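Local coordinates for ThiS/MoaD family protein (Amycolatopsis orientalis, PDB 4N6E) that is a CysO-like sulfur carrier protein that probably delivers sulfur to the thiosugar synthase BexX in 2-thiosugar biosynthesis, at residues A26-I31 and L71-K76. Residues are numbered along the deposited sequence; the frame is centred on the assembly and turned at random.
Sequences ATVLEI and LEAEVK
Leu29 N donates to Leu71 O at 3.0 Å. Next to it, Val28 N makes a weak bond to Ala73 O. Two backbone NH groups at the start of helix 28-38 thus turn to carbonyls of segment 71-76, a 3-10 turn at Leu71 and Glu72 running into loop.

Thr27 is the N-cap. Its OG1 sits between its own N and carbonyl carbon (chi1 61°) and accepts from Glu30 N at 3.1 Å. Glu30 reaches back: its OE1 takes Ala26 N at 2.7 Å, nearly along the C-O axis, and Thr27 N weakly. Thr27 and Glu30 form a capping box. In this ubiquitin-like fold of the ThiS family, the loop leading to strand 80-88 runs alongside the first turn of the helix.

The CB of Val75 is directed toward segment 26-31. CG2, beside its own backbone N, packs against Ile31 CG1 at 3.9 Å. Val75 and Ile31 also touch Val3 of strand 3-6. Val28 CG2 rests on Ala73 CB at 3.9 Å, and both residues touch Val65. At the other end, Leu29 CB meets Leu71 CB at 4.1 Å. The bent Glu72 chain (chi2 -54°) lies alongside Thr27, its OE1 3.9 Å from Thr27 CG2.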
loop_
_atom_site.group_PDB
_atom_site.type_symbol
_atom_site.label_atom_id
_atom_site.label_comp_id
_atom_site.label_asym_id
_atom_site.label_seq_id
_atom_site.Cartn_x
_atom_site.Cartn_y
_atom_site.Cartn_z
ATOM N N ALA B 26 50.257 -16.127 -28.790
ATOM C CA ALA B 26 51.185 -15.347 -27.968
ATOM C C ALA B 26 50.543 -14.078 -27.409
ATOM O O ALA B 26 50.877 -13.673 -26.302
ATOM C CB ALA B 26 52.436 -15.001 -28.764
ATOM N N THR B 27 49.660 -13.446 -28.182
ATOM C CA THR B 27 48.864 -12.331 -27.696
ATOM C C THR B 27 47.466 -12.827 -27.322
ATOM O O THR B 27 47.119 -13.976 -27.573
ATOM C CB THR B 27 48.722 -11.208 -28.745
ATOM O OG1 THR B 27 48.070 -11.715 -29.914
ATOM C CG2 THR B 27 50.078 -10.623 -29.123
ATOM N N VAL B 28 46.676 -11.955 -26.702
ATOM C CA VAL B 28 45.286 -12.259 -26.398
ATOM C C VAL B 28 44.524 -12.458 -27.696
ATOM O O VAL B 28 43.697 -13.358 -27.793
ATOM C CB VAL B 28 44.619 -11.123 -25.582
ATOM C CG1 VAL B 28 43.099 -11.257 -25.577
ATOM C CG2 VAL B 28 45.149 -11.112 -24.161
ATOM N N LEU B 29 44.811 -11.605 -28.681
ATOM C CA LEU B 29 44.075 -11.583 -29.941
ATOM C C LEU B 29 44.331 -12.827 -30.788
ATOM O O LEU B 29 43.460 -13.261 -31.549
ATOM C CB LEU B 29 44.428 -10.327 -30.739
ATOM C CG LEU B 29 43.852 -10.193 -32.153
ATOM C CD1 LEU B 29 42.334 -10.318 -32.153
ATOM C CD2 LEU B 29 44.284 -8.867 -32.769
ATOM N N GLU B 30 45.526 -13.392 -30.663
ATOM C CA GLU B 30 45.831 -14.658 -31.317
ATOM C C GLU B 30 45.023 -15.775 -30.666
ATOM O O GLU B 30 44.489 -16.631 -31.366
ATOM C CB GLU B 30 47.337 -14.967 -31.272
ATOM C CG GLU B 30 48.165 -14.086 -32.208
ATOM C CD GLU B 30 49.638 -14.465 -32.254
ATOM O OE1 GLU B 30 50.176 -14.987 -31.249
ATOM O OE2 GLU B 30 50.261 -14.233 -33.309
ATOM N N ILE B 31 44.919 -15.755 -29.340
ATOM C CA ILE B 31 44.132 -16.758 -28.607
ATOM C C ILE B 31 42.645 -16.671 -28.959
ATOM O O ILE B 31 41.926 -17.673 -28.907
ATOM C CB ILE B 31 44.277 -16.606 -27.079
ATOM C CG1 ILE B 31 45.727 -16.846 -26.649
ATOM C CG2 ILE B 31 43.346 -17.561 -26.341
ATOM C CD1 ILE B 31 46.161 -18.298 -26.653
ATOM N N LEU B 71 44.169 -6.339 -26.191
ATOM C CA LEU B 71 44.303 -7.397 -27.190
ATOM C C LEU B 71 45.751 -7.832 -27.417
ATOM O O LEU B 71 45.998 -8.990 -27.778
ATOM C CB LEU B 71 43.702 -6.937 -28.516
ATOM C CG LEU B 71 42.202 -6.659 -28.471
ATOM C CD1 LEU B 71 41.812 -5.811 -29.668
ATOM C CD2 LEU B 71 41.401 -7.953 -28.422
ATOM N N GLU B 72 46.700 -6.918 -27.205
ATOM C CA GLU B 72 48.113 -7.212 -27.446
ATOM C C GLU B 72 48.861 -7.757 -26.226
ATOM O O GLU B 72 50.080 -7.889 -26.280
ATOM C CB GLU B 72 48.840 -5.970 -27.984
ATOM C CG GLU B 72 48.191 -5.322 -29.209
ATOM C CD GLU B 72 47.969 -6.285 -30.377
ATOM O OE1 GLU B 72 48.791 -7.213 -30.561
ATOM O OE2 GLU B 72 46.970 -6.108 -31.123
ATOM N N ALA B 73 48.152 -8.091 -25.146
ATOM C CA ALA B 73 48.797 -8.582 -23.925
ATOM C C ALA B 73 49.396 -9.972 -24.131
ATOM O O ALA B 73 48.816 -10.797 -24.831
ATOM C CB ALA B 73 47.808 -8.601 -22.765
ATOM N N GLU B 74 50.550 -10.221 -23.507
ATOM C CA GLU B 74 51.297 -11.473 -23.693
ATOM C C GLU B 74 50.623 -12.703 -23.081
ATOM O O GLU B 74 50.147 -12.667 -21.942
ATOM C CB GLU B 74 52.703 -11.362 -23.096
ATOM C CG GLU B 74 53.633 -10.405 -23.821
ATOM C CD GLU B 74 54.989 -10.276 -23.132
ATOM O OE1 GLU B 74 55.532 -11.310 -22.669
ATOM O OE2 GLU B 74 55.513 -9.140 -23.055
ATOM N N VAL B 75 50.632 -13.796 -23.845
ATOM C CA VAL B 75 50.125 -15.098 -23.412
ATOM C C VAL B 75 51.249 -16.117 -23.570
ATOM O O VAL B 75 51.732 -16.333 -24.681
ATOM C CB VAL B 75 48.927 -15.573 -24.272
ATOM C CG1 VAL B 75 48.303 -16.822 -23.667
ATOM C CG2 VAL B 75 47.886 -14.477 -24.428
ATOM N N LYS B 76 51.674 -16.719 -22.462
ATOM C CA LYS B 76 52.647 -17.813 -22.483
ATOM C C LYS B 76 51.910 -19.147 -22.627
ATOM O O LYS B 76 50.687 -19.204 -22.476
ATOM C CB LYS B 76 53.482 -17.813 -21.199
ATOM C CG LYS B 76 54.427 -16.628 -21.070
ATOM C CD LYS B 76 55.194 -16.675 -19.756
ATOM C CE LYS B 76 56.314 -15.640 -19.720
ATOM N NZ LYS B 76 57.177 -15.791 -18.511
#